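Local coordinates for protein dihydroorotase (Saccharomyces cerevisiae S288C, PDB 6L0A) that catalyses the zinc-dependent interconversion of dihydroorotate and N-carbamoyl-L-aspartate, the third step of de novo pyrimidine biosynthesis, at residues C[11-16]-C[35-40]; C[27-32]-C[279-284]; C[69-74]-C[316-321]; C[253-258]-C[302-307]. All blocks are in the same frame, centred on the assembly; numbering follows the deposited sequence.

Contact 1: C[11-16]-C[35-40]. With ZN (zinc ion), chain K; LMR ((2S)-2-hydroxybutanedioic acid), chain M.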
# COMPACT_ATOMS: atom_id res chain seq x y z
N CYS C 11 13.73 -10.65 -25.48
CA CYS C 11 13.21 -9.29 -25.56
C CYS C 11 12.51 -8.91 -24.26
O CYS C 11 11.79 -9.70 -23.65
CB CYS C 11 12.23 -9.11 -26.72
SG CYS C 11 10.97 -10.36 -26.89
N ASP C 12 12.72 -7.66 -23.86
CA ASP C 12 11.99 -7.01 -22.77
C ASP C 12 11.23 -5.87 -23.42
O ASP C 12 11.82 -4.86 -23.82
CB ASP C 12 12.95 -6.54 -21.68
CG ASP C 12 12.26 -5.75 -20.59
OD1 ASP C 12 11.02 -5.56 -20.66
OD2 ASP C 12 12.96 -5.33 -19.66
N MET C 13 9.92 -6.03 -23.55
CA MET C 13 9.15 -5.07 -24.32
C MET C 13 8.60 -3.92 -23.47
O MET C 13 7.59 -3.31 -23.84
CB MET C 13 8.05 -5.80 -25.08
CG MET C 13 8.61 -6.73 -26.19
SD MET C 13 9.95 -5.99 -27.18
CE MET C 13 9.93 -7.08 -28.61
N HIS C 14 9.27 -3.56 -22.37
CA HIS C 14 8.82 -2.44 -21.55
C HIS C 14 9.96 -2.00 -20.63
O HIS C 14 10.06 -2.47 -19.50
CB HIS C 14 7.59 -2.82 -20.75
CG HIS C 14 6.82 -1.66 -20.21
ND1 HIS C 14 5.45 -1.55 -20.30
CD2 HIS C 14 7.24 -0.54 -19.57
CE1 HIS C 14 5.06 -0.42 -19.74
NE2 HIS C 14 6.13 0.21 -19.28
N VAL C 15 10.80 -1.07 -21.11
CA VAL C 15 12.04 -0.69 -20.44
C VAL C 15 12.08 0.81 -20.22
O VAL C 15 11.77 1.59 -21.13
CB VAL C 15 13.28 -1.13 -21.26
CG1 VAL C 15 14.55 -0.54 -20.67
CG2 VAL C 15 13.39 -2.66 -21.28
N HIS C 16 12.47 1.23 -19.01
CA HIS C 16 12.81 2.62 -18.71
C HIS C 16 14.31 2.73 -18.48
O HIS C 16 14.85 2.06 -17.59
CB HIS C 16 12.06 3.12 -17.47
CG HIS C 16 10.57 3.15 -17.63
ND1 HIS C 16 9.90 4.25 -18.14
CD2 HIS C 16 9.62 2.23 -17.35
CE1 HIS C 16 8.60 3.98 -18.18
NE2 HIS C 16 8.40 2.77 -17.70
N VAL C 35 18.95 -9.51 -21.78
CA VAL C 35 17.96 -9.00 -22.74
C VAL C 35 18.69 -8.49 -23.97
O VAL C 35 19.57 -7.63 -23.87
CB VAL C 35 17.10 -7.89 -22.10
CG1 VAL C 35 16.28 -7.19 -23.16
CG2 VAL C 35 16.22 -8.48 -21.00
N SER C 36 18.28 -8.99 -25.14
CA SER C 36 18.86 -8.57 -26.41
C SER C 36 18.12 -7.39 -27.03
O SER C 36 18.75 -6.48 -27.59
CB SER C 36 18.85 -9.75 -27.40
OG SER C 36 19.21 -9.30 -28.70
N ILE C 37 16.79 -7.38 -26.91
CA ILE C 37 15.90 -6.42 -27.56
C ILE C 37 15.11 -5.70 -26.46
O ILE C 37 14.52 -6.36 -25.61
CB ILE C 37 14.93 -7.12 -28.53
CG1 ILE C 37 15.69 -7.88 -29.62
CG2 ILE C 37 13.96 -6.11 -29.14
CD1 ILE C 37 14.90 -9.07 -30.17
N ALA C 38 15.10 -4.37 -26.51
CA ALA C 38 14.41 -3.55 -25.51
C ALA C 38 13.46 -2.56 -26.19
O ALA C 38 13.86 -1.86 -27.12
CB ALA C 38 15.42 -2.77 -24.65
N TYR C 39 12.22 -2.49 -25.71
CA TYR C 39 11.28 -1.47 -26.15
C TYR C 39 11.31 -0.34 -25.13
O TYR C 39 10.95 -0.54 -23.97
CB TYR C 39 9.87 -2.04 -26.27
CG TYR C 39 8.84 -1.08 -26.84
CD1 TYR C 39 8.95 -0.61 -28.13
CD2 TYR C 39 7.74 -0.69 -26.09
CE1 TYR C 39 7.99 0.26 -28.67
CE2 TYR C 39 6.77 0.17 -26.61
CZ TYR C 39 6.91 0.64 -27.91
OH TYR C 39 5.96 1.48 -28.46
N ILE C 40 11.74 0.84 -25.56
CA ILE C 40 12.13 1.94 -24.68
C ILE C 40 10.95 2.88 -24.47
O ILE C 40 10.42 3.46 -25.42
CB ILE C 40 13.33 2.72 -25.25
CG1 ILE C 40 14.52 1.77 -25.44
CG2 ILE C 40 13.69 3.92 -24.38
CD1 ILE C 40 15.11 1.24 -24.10
ZN ZN K . 6.61 1.56 -17.67
C1 LMR M . 5.17 3.06 -14.65
O1A LMR M . 5.35 2.21 -15.56
O1B LMR M . 4.00 3.21 -14.24
C2 LMR M . 6.32 3.91 -14.04
O2 LMR M . 6.57 3.71 -12.66
C3 LMR M . 7.62 3.51 -14.63
C4 LMR M . 8.42 4.77 -14.38
O4A LMR M . 8.75 5.15 -13.21
O4B LMR M . 8.69 5.39 -15.42

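Contact 2: C[27-32]-C[279-284]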
# COMPACT_ATOMS: atom_id res chain seq x y z
N THR C 27 21.47 1.53 -18.90
CA THR C 27 21.38 1.00 -20.26
C THR C 27 22.28 -0.20 -20.49
O THR C 27 21.82 -1.17 -21.12
CB THR C 27 21.67 2.11 -21.28
OG1 THR C 27 20.72 3.17 -21.10
CG2 THR C 27 21.54 1.58 -22.71
N PRO C 28 23.53 -0.25 -20.00
CA PRO C 28 24.31 -1.49 -20.11
C PRO C 28 23.69 -2.67 -19.37
O PRO C 28 23.97 -3.82 -19.73
CB PRO C 28 25.68 -1.11 -19.53
CG PRO C 28 25.75 0.38 -19.64
CD PRO C 28 24.33 0.84 -19.41
N LYS C 29 22.87 -2.42 -18.34
CA LYS C 29 22.28 -3.52 -17.58
C LYS C 29 21.21 -4.27 -18.36
O LYS C 29 20.82 -5.36 -17.93
CB LYS C 29 21.69 -2.99 -16.27
CG LYS C 29 22.64 -2.11 -15.47
CD LYS C 29 23.80 -2.95 -14.94
CE LYS C 29 24.64 -2.16 -13.94
NZ LYS C 29 25.35 -1.04 -14.61
N ILE C 30 20.70 -3.71 -19.46
CA ILE C 30 19.79 -4.48 -20.30
C ILE C 30 20.47 -5.77 -20.74
O ILE C 30 19.96 -6.88 -20.49
CB ILE C 30 19.33 -3.64 -21.51
CG1 ILE C 30 18.60 -2.37 -21.02
CG2 ILE C 30 18.44 -4.47 -22.42
CD1 ILE C 30 18.36 -1.30 -22.10
N ARG C 31 21.66 -5.66 -21.33
CA ARG C 31 22.41 -6.85 -21.72
C ARG C 31 22.79 -7.69 -20.51
O ARG C 31 22.66 -8.92 -20.55
CB ARG C 31 23.66 -6.45 -22.51
CG ARG C 31 24.27 -7.64 -23.27
CD ARG C 31 25.41 -7.22 -24.17
NE ARG C 31 26.36 -8.31 -24.39
CZ ARG C 31 26.34 -9.14 -25.43
NH1 ARG C 31 25.42 -9.02 -26.38
NH2 ARG C 31 27.25 -10.09 -25.52
N ASP C 32 23.25 -7.06 -19.43
CA ASP C 32 23.72 -7.82 -18.27
C ASP C 32 22.61 -8.68 -17.68
O ASP C 32 22.86 -9.80 -17.21
CB ASP C 32 24.28 -6.87 -17.21
CG ASP C 32 25.53 -6.15 -17.67
OD1 ASP C 32 26.06 -6.50 -18.74
OD2 ASP C 32 25.98 -5.24 -16.96
N SER C 279 14.25 -3.85 -12.11
CA SER C 279 14.50 -5.26 -12.34
C SER C 279 15.50 -5.53 -13.46
O SER C 279 15.77 -6.70 -13.75
CB SER C 279 13.18 -5.99 -12.65
OG SER C 279 12.53 -5.41 -13.76
N GLN C 280 16.06 -4.50 -14.09
CA GLN C 280 16.83 -4.72 -15.33
C GLN C 280 18.04 -5.61 -15.09
O GLN C 280 18.32 -6.51 -15.90
CB GLN C 280 17.27 -3.40 -15.93
CG GLN C 280 17.46 -3.47 -17.44
CD GLN C 280 16.13 -3.54 -18.16
OE1 GLN C 280 15.38 -2.57 -18.17
NE2 GLN C 280 15.81 -4.71 -18.74
N SER C 281 18.77 -5.39 -13.99
CA SER C 281 20.05 -6.06 -13.77
C SER C 281 19.94 -7.57 -13.70
O SER C 281 20.95 -8.27 -13.91
CB SER C 281 20.72 -5.53 -12.49
OG SER C 281 21.26 -4.23 -12.67
N PHE C 282 18.77 -8.12 -13.38
CA PHE C 282 18.62 -9.56 -13.28
C PHE C 282 17.34 -10.02 -13.95
O PHE C 282 16.74 -11.01 -13.54
CB PHE C 282 18.67 -10.02 -11.81
CG PHE C 282 19.93 -9.61 -11.12
CD1 PHE C 282 21.06 -10.42 -11.20
CD2 PHE C 282 20.02 -8.41 -10.44
CE1 PHE C 282 22.24 -10.04 -10.58
CE2 PHE C 282 21.19 -8.03 -9.83
CZ PHE C 282 22.31 -8.84 -9.90
N ALA C 283 16.92 -9.30 -15.00
CA ALA C 283 15.60 -9.47 -15.59
C ALA C 283 15.30 -10.94 -15.91
O ALA C 283 14.33 -11.51 -15.42
CB ALA C 283 15.49 -8.60 -16.84
N ILE C 284 16.13 -11.57 -16.74
CA ILE C 284 15.80 -12.93 -17.15
C ILE C 284 15.94 -13.91 -15.98
O ILE C 284 15.06 -14.77 -15.81
CB ILE C 284 16.64 -13.37 -18.36
CG1 ILE C 284 16.37 -12.42 -19.54
CG2 ILE C 284 16.28 -14.79 -18.75
CD1 ILE C 284 14.93 -12.50 -20.04
O HOH W 1 17.74 -6.82 -18.64
O HOH W 2 21.82 -11.14 -14.84

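Contact 3: C[69-74]-C[316-321]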
# COMPACT_ATOMS: atom_id res chain seq x y z
N THR C 69 19.45 -4.12 -29.09
CA THR C 69 18.52 -3.70 -30.13
C THR C 69 17.43 -2.85 -29.49
O THR C 69 16.72 -3.33 -28.61
CB THR C 69 17.92 -4.91 -30.82
OG1 THR C 69 18.98 -5.62 -31.50
CG2 THR C 69 16.84 -4.50 -31.82
N PHE C 70 17.30 -1.60 -29.94
CA PHE C 70 16.42 -0.62 -29.31
C PHE C 70 15.22 -0.35 -30.21
O PHE C 70 15.39 0.08 -31.35
CB PHE C 70 17.17 0.69 -29.04
CG PHE C 70 18.18 0.59 -27.95
CD1 PHE C 70 17.76 0.43 -26.63
CD2 PHE C 70 19.54 0.62 -28.22
CE1 PHE C 70 18.68 0.33 -25.61
CE2 PHE C 70 20.47 0.50 -27.20
CZ PHE C 70 20.05 0.36 -25.88
N LEU C 71 14.03 -0.61 -29.69
CA LEU C 71 12.77 -0.24 -30.34
C LEU C 71 12.18 0.93 -29.57
O LEU C 71 12.10 0.88 -28.34
CB LEU C 71 11.80 -1.41 -30.35
CG LEU C 71 12.31 -2.74 -30.90
CD1 LEU C 71 11.25 -3.83 -30.74
CD2 LEU C 71 12.76 -2.60 -32.37
N MET C 72 11.79 1.98 -30.28
CA MET C 72 11.51 3.28 -29.67
C MET C 72 10.02 3.60 -29.73
O MET C 72 9.28 3.01 -30.52
CB MET C 72 12.31 4.38 -30.36
CG MET C 72 13.82 4.09 -30.47
SD MET C 72 14.66 3.89 -28.87
CE MET C 72 14.48 5.53 -28.16
N SER C 73 9.60 4.56 -28.90
CA SER C 73 8.20 4.94 -28.85
C SER C 73 8.04 6.45 -28.69
O SER C 73 8.94 7.16 -28.23
CB SER C 73 7.45 4.25 -27.69
OG SER C 73 8.06 4.62 -26.45
N PHE C 74 6.87 6.92 -29.09
CA PHE C 74 6.36 8.23 -28.74
C PHE C 74 5.45 8.14 -27.51
O PHE C 74 4.82 7.11 -27.25
CB PHE C 74 5.56 8.85 -29.89
CG PHE C 74 6.39 9.52 -30.96
CD1 PHE C 74 7.66 10.02 -30.68
CD2 PHE C 74 5.88 9.67 -32.24
CE1 PHE C 74 8.41 10.66 -31.68
CE2 PHE C 74 6.61 10.28 -33.24
CZ PHE C 74 7.88 10.78 -32.96
N ASP C 316 15.52 -10.12 -38.38
CA ASP C 316 16.95 -10.29 -38.19
C ASP C 316 17.74 -9.05 -38.63
O ASP C 316 18.80 -8.75 -38.07
CB ASP C 316 17.44 -11.53 -38.94
CG ASP C 316 18.33 -12.42 -38.08
OD1 ASP C 316 18.61 -13.56 -38.51
OD2 ASP C 316 18.75 -11.99 -36.98
N SER C 317 17.23 -8.32 -39.63
CA SER C 317 17.97 -7.18 -40.15
C SER C 317 17.97 -5.99 -39.20
O SER C 317 18.84 -5.12 -39.33
CB SER C 317 17.39 -6.75 -41.50
OG SER C 317 16.06 -6.32 -41.36
N GLU C 318 17.02 -5.91 -38.26
CA GLU C 318 17.05 -4.82 -37.30
C GLU C 318 17.96 -5.11 -36.12
O GLU C 318 18.21 -4.21 -35.31
CB GLU C 318 15.66 -4.53 -36.74
CG GLU C 318 14.50 -4.83 -37.66
CD GLU C 318 13.19 -4.56 -36.96
OE1 GLU C 318 13.11 -3.52 -36.27
OE2 GLU C 318 12.26 -5.39 -37.07
N VAL C 319 18.47 -6.32 -36.01
CA VAL C 319 19.06 -6.78 -34.76
C VAL C 319 20.47 -6.23 -34.64
O VAL C 319 21.29 -6.32 -35.56
CB VAL C 319 18.99 -8.31 -34.68
CG1 VAL C 319 20.09 -8.82 -33.84
CG2 VAL C 319 17.59 -8.73 -34.08
N ALA C 320 20.76 -5.59 -33.49
CA ALA C 320 22.08 -5.02 -33.25
C ALA C 320 23.17 -6.07 -33.02
O ALA C 320 24.35 -5.76 -33.22
CB ALA C 320 22.04 -4.10 -32.02
N SER C 321 22.81 -7.27 -32.56
CA SER C 321 23.76 -8.33 -32.28
C SER C 321 23.01 -9.66 -32.29
O SER C 321 21.92 -9.76 -31.72
CB SER C 321 24.47 -8.13 -30.94
OG SER C 321 24.97 -9.36 -30.44

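Contact 4: C[253-258]-C[302-307]. With ZN (zinc ion), chain K; LMR ((2S)-2-hydroxybutanedioic acid), chain M.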
# COMPACT_ATOMS: atom_id res chain seq x y z
N PHE C 253 0.60 -13.36 -24.15
CA PHE C 253 1.28 -12.90 -22.95
C PHE C 253 2.78 -12.99 -23.19
O PHE C 253 3.27 -14.04 -23.63
CB PHE C 253 0.90 -13.73 -21.71
CG PHE C 253 -0.57 -13.71 -21.38
CD1 PHE C 253 -1.20 -12.54 -20.99
CD2 PHE C 253 -1.33 -14.88 -21.43
CE1 PHE C 253 -2.55 -12.52 -20.69
CE2 PHE C 253 -2.68 -14.87 -21.12
CZ PHE C 253 -3.29 -13.69 -20.75
N PHE C 254 3.51 -11.91 -22.93
CA PHE C 254 4.96 -11.99 -23.01
C PHE C 254 5.58 -10.96 -22.07
O PHE C 254 4.88 -10.17 -21.44
CB PHE C 254 5.48 -11.84 -24.46
CG PHE C 254 4.93 -10.66 -25.22
CD1 PHE C 254 3.85 -10.81 -26.07
CD2 PHE C 254 5.55 -9.42 -25.13
CE1 PHE C 254 3.36 -9.73 -26.80
CE2 PHE C 254 5.07 -8.34 -25.86
CZ PHE C 254 3.97 -8.50 -26.70
N PHE C 255 6.91 -11.01 -21.97
CA PHE C 255 7.65 -10.31 -20.93
C PHE C 255 7.82 -8.84 -21.26
O PHE C 255 8.32 -8.48 -22.33
CB PHE C 255 9.03 -10.95 -20.76
CG PHE C 255 9.90 -10.29 -19.73
CD1 PHE C 255 9.44 -10.07 -18.44
CD2 PHE C 255 11.21 -9.92 -20.05
CE1 PHE C 255 10.27 -9.48 -17.50
CE2 PHE C 255 12.04 -9.35 -19.11
CZ PHE C 255 11.57 -9.13 -17.82
N GLY C 256 7.42 -7.98 -20.32
CA GLY C 256 7.83 -6.58 -20.34
C GLY C 256 8.14 -6.21 -18.91
O GLY C 256 7.24 -6.26 -18.06
N SER C 257 9.39 -5.87 -18.61
CA SER C 257 9.78 -5.76 -17.20
C SER C 257 9.13 -4.57 -16.52
O SER C 257 8.87 -4.61 -15.31
CB SER C 257 11.30 -5.65 -17.08
OG SER C 257 11.77 -4.43 -17.63
N ASP C 258 8.90 -3.49 -17.26
CA ASP C 258 8.65 -2.19 -16.66
C ASP C 258 9.70 -1.88 -15.60
O ASP C 258 9.41 -1.33 -14.54
CB ASP C 258 7.24 -2.09 -16.06
CG ASP C 258 6.84 -0.65 -15.78
OD1 ASP C 258 7.49 0.24 -16.36
OD2 ASP C 258 5.92 -0.41 -14.96
N GLY C 302 9.35 -19.01 -25.08
CA GLY C 302 8.22 -18.32 -25.67
C GLY C 302 7.92 -17.01 -24.97
O GLY C 302 7.71 -15.98 -25.61
N PHE C 303 7.97 -17.02 -23.63
CA PHE C 303 7.55 -15.85 -22.86
C PHE C 303 8.56 -14.71 -22.96
O PHE C 303 8.16 -13.54 -22.99
CB PHE C 303 7.33 -16.25 -21.40
CG PHE C 303 6.94 -15.09 -20.51
CD1 PHE C 303 5.67 -14.54 -20.59
CD2 PHE C 303 7.84 -14.58 -19.60
CE1 PHE C 303 5.32 -13.45 -19.78
CE2 PHE C 303 7.49 -13.51 -18.78
CZ PHE C 303 6.22 -12.95 -18.87
N VAL C 304 9.86 -15.02 -23.02
CA VAL C 304 10.90 -14.00 -23.02
C VAL C 304 11.56 -13.83 -24.38
O VAL C 304 12.53 -13.06 -24.48
CB VAL C 304 11.97 -14.26 -21.95
CG1 VAL C 304 11.34 -14.34 -20.55
CG2 VAL C 304 12.75 -15.54 -22.27
N SER C 305 11.10 -14.51 -25.42
CA SER C 305 11.69 -14.27 -26.73
C SER C 305 10.70 -14.42 -27.88
O SER C 305 10.44 -13.45 -28.59
CB SER C 305 12.90 -15.19 -26.97
OG SER C 305 13.51 -14.88 -28.22
N ASP C 306 10.13 -15.62 -28.06
CA ASP C 306 9.35 -15.90 -29.26
C ASP C 306 8.18 -14.92 -29.43
O ASP C 306 7.99 -14.34 -30.51
CB ASP C 306 8.81 -17.33 -29.24
CG ASP C 306 9.91 -18.38 -29.14
OD1 ASP C 306 11.10 -18.04 -29.31
OD2 ASP C 306 9.57 -19.55 -28.88
N PHE C 307 7.37 -14.75 -28.38
CA PHE C 307 6.08 -14.08 -28.55
C PHE C 307 6.25 -12.58 -28.73
O PHE C 307 5.51 -11.97 -29.52
CB PHE C 307 5.18 -14.39 -27.35
CG PHE C 307 4.81 -15.85 -27.24
CD1 PHE C 307 4.62 -16.62 -28.38
CD2 PHE C 307 4.68 -16.45 -26.00
CE1 PHE C 307 4.28 -17.97 -28.28
CE2 PHE C 307 4.35 -17.79 -25.89
CZ PHE C 307 4.15 -18.55 -27.03
ZN ZN K . 6.61 1.56 -17.67
C1 LMR M . 5.17 3.06 -14.65
O1A LMR M . 5.35 2.21 -15.56
O1B LMR M . 4.00 3.21 -14.24
C2 LMR M . 6.32 3.91 -14.04
O2 LMR M . 6.57 3.71 -12.66
C3 LMR M . 7.62 3.51 -14.63
C4 LMR M . 8.42 4.77 -14.38
O4A LMR M . 8.75 5.15 -13.21
O4B LMR M . 8.69 5.39 -15.42

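Contact 1: C[11-16]-C[35-40]
A beta bulge breaks the parallel pairing here: Asp12 lies beside Ala38 and Val15 beside Ile40, so the register slips by one residue at Met13, where the chain turns a corner. Before the slip, Asp12 N donates to Ile37 O (2.8 Å) and Tyr39 N gives its hydrogen to Asp12 O (3.1 Å); after it, Val15 N reaches Tyr39 O at 2.9 Å, a more bent bond at 144°. At the bulge Asp12 makes an Asx turn: His14 N hydrogen-bonds to OD1 from above the carboxylate plane, while OD2 turns to Ser257 and Gln280. Around the corner, Met13 O sits at the edge of the Tyr39 ring, 3.5 Å from CD2. Val15, its CG1 anti to the backbone N (chi1 170°), sets that methyl against Ile40 CD1 and leaves CG2 3.9 Å from Ala38 CB. The strand's end delivers His14 and His16, whose NE2 atoms bind zinc at 2.1 and 2.2 Å; malate O4B lies over one face of the His16 ring, and Glu179 holds His14 ND1. Strands 11-15 and 37-40 form a beta-alpha-beta unit with helix 20-32, whose Ile30 packs on Val15 and Ala38, while strand 69-71 continues the sheet beyond 37-40.

Contact 2: C[27-32]-C[279-284]
Helix 20-32, the connecting helix of the first beta-alpha-beta unit, meets here the short 3-10 turn that leads into helix 283-293. Gln280 and Lys29 carry much of the contact. The aliphatic part of Gln280 leans on the helix at Ile30: its CG lies 3.8 Å from Ile30 N and about as close to CG1. With the chain bent at chi2 (73°), the amide carbon still touches Ile30 CG1, and Gln280 NE2 donates both to a bridging water at 2.9 Å and to Asp12 OD2. The same water sits near Ile30 O (2.9 Å) and Gln280 O (2.8 Å), linking the two backbones where they do not bond directly. On the other flank the bent Lys29 chain runs past the Ser281 hydroxyl, with CD 3.6 Å from OG, and carries its ammonium back to Leu25 O in its own helix; Ser281 OG pairs with Tyr278. A second water donates to Asp32 O at 2.9 Å and to Ser281 O at 3.1 Å. Water-bridged carbonyls thus join the end of helix 20-32 to the 3-10 turn ahead of helix 283-293; both helices belong to the outer layer of the TIM-barrel fold of the metallo-dependent hydrolases.

Contact 3: C[69-74]-C[316-321]
Thr69, at the start of strand 69-71, gives up more surface to this contact than any other residue, and it does so through both branches of its side chain. The hydroxyl takes the backbone N-H of Ala320: Ala320 N to Thr69 OG1 is 2.7 Å and nearly straight at 170°. With chi1 at -64°, OG1 lies beside its own backbone N and faces the loop, while the methyl CG2 is carried to Glu318 O, 3.8 Å away. Ala320 CB packs alongside the same hydroxyl at 3.5 Å from OG1, and Val319 touches it from the preceding position. A valine in place of Thr69 would probably fill much the same space yet leave the Ala320 N-H without its acceptor, so that the loop would be held less firmly against the strand. Strand 69-71 is the third of a parallel run with 11-15 and 37-40 in the barrel, and the loop it meets leads from helix 300-312 to strand 324-328 of the separate antiparallel sheet. Glu318 contributes at the contact's margin. Its 3-10 turn is closed by Val319 N bonding to Asp316 O (3.2 Å), and its side chain, extended beyond CG, crosses that of Leu71 at about a right angle, OE1 coming 4.0 Å from Leu71 CD2. The charge is met by Arg95 in a salt bridge to OE1, and OE2 accepts from Lys315 N.

Contact 4: C[253-258]-C[302-307]
One backbone hydrogen bond ties strand 253-255 to helix 302-307: Phe255 N donates to Phe303 O at 3.0 Å, bent to 141°. Phe307 N bonds back to Gly302 O (3.0 Å) in a pi-type turn instead of to Phe303 O, which probably helps leave that carbonyl for the strand.

Apolar and ring contacts make up most of the rest, and the Phe303 ring is central to them. With CG anti to the backbone N (chi1 178°), the ring lies along the strand: CE1 touches Phe254 C at 3.4 Å, CE2 meets Phe255 CB at 3.6 Å, and the backbone of Phe255 passes over one face. A leucine in place of Phe303 would probably lose this flat cover of the strand backbone and open a gap beneath Phe255. On the flanks, Phe254 CB packs against Phe307 CB (3.9 Å), and Val304 CG1 reaches Phe255 CB at 4.1 Å.

Metal binding comes beyond the strand, in the loop, where Asp258 OD1 binds zinc at 2.0 Å and OD2 lies 2.7 Å from malate O1A; His14 and His16 share that zinc.

The segments of strand and helix run nearly at right angles, 98° between their directions. Strand 205-209 borders 253-255 in the parallel sheet, Ile287 of helix 283-293 packs on Phe255, Phe303 and Val304, and Met13 and Cys11 bond to the backbones of Phe255 and Val304.

Contact 1 lies deepest, its centre about 9 Å from the centres of contacts 2, 3 and 4; contacts 3 and 4 are about 16 Å apart and do not touch. Along the chain contact 1 closes before contacts 3 and 4 open, contact 2 alternates with all three others, and contact 4 is nested within the loop of contact 3. Contacts 1 and 3 share the parallel sheet through strands 37-40 and 69-71; contacts 1 and 4 meet at one zinc and the malate. The first and last barrel strands are thus brought together at the metal site, with contacts 2 and 3 farther out.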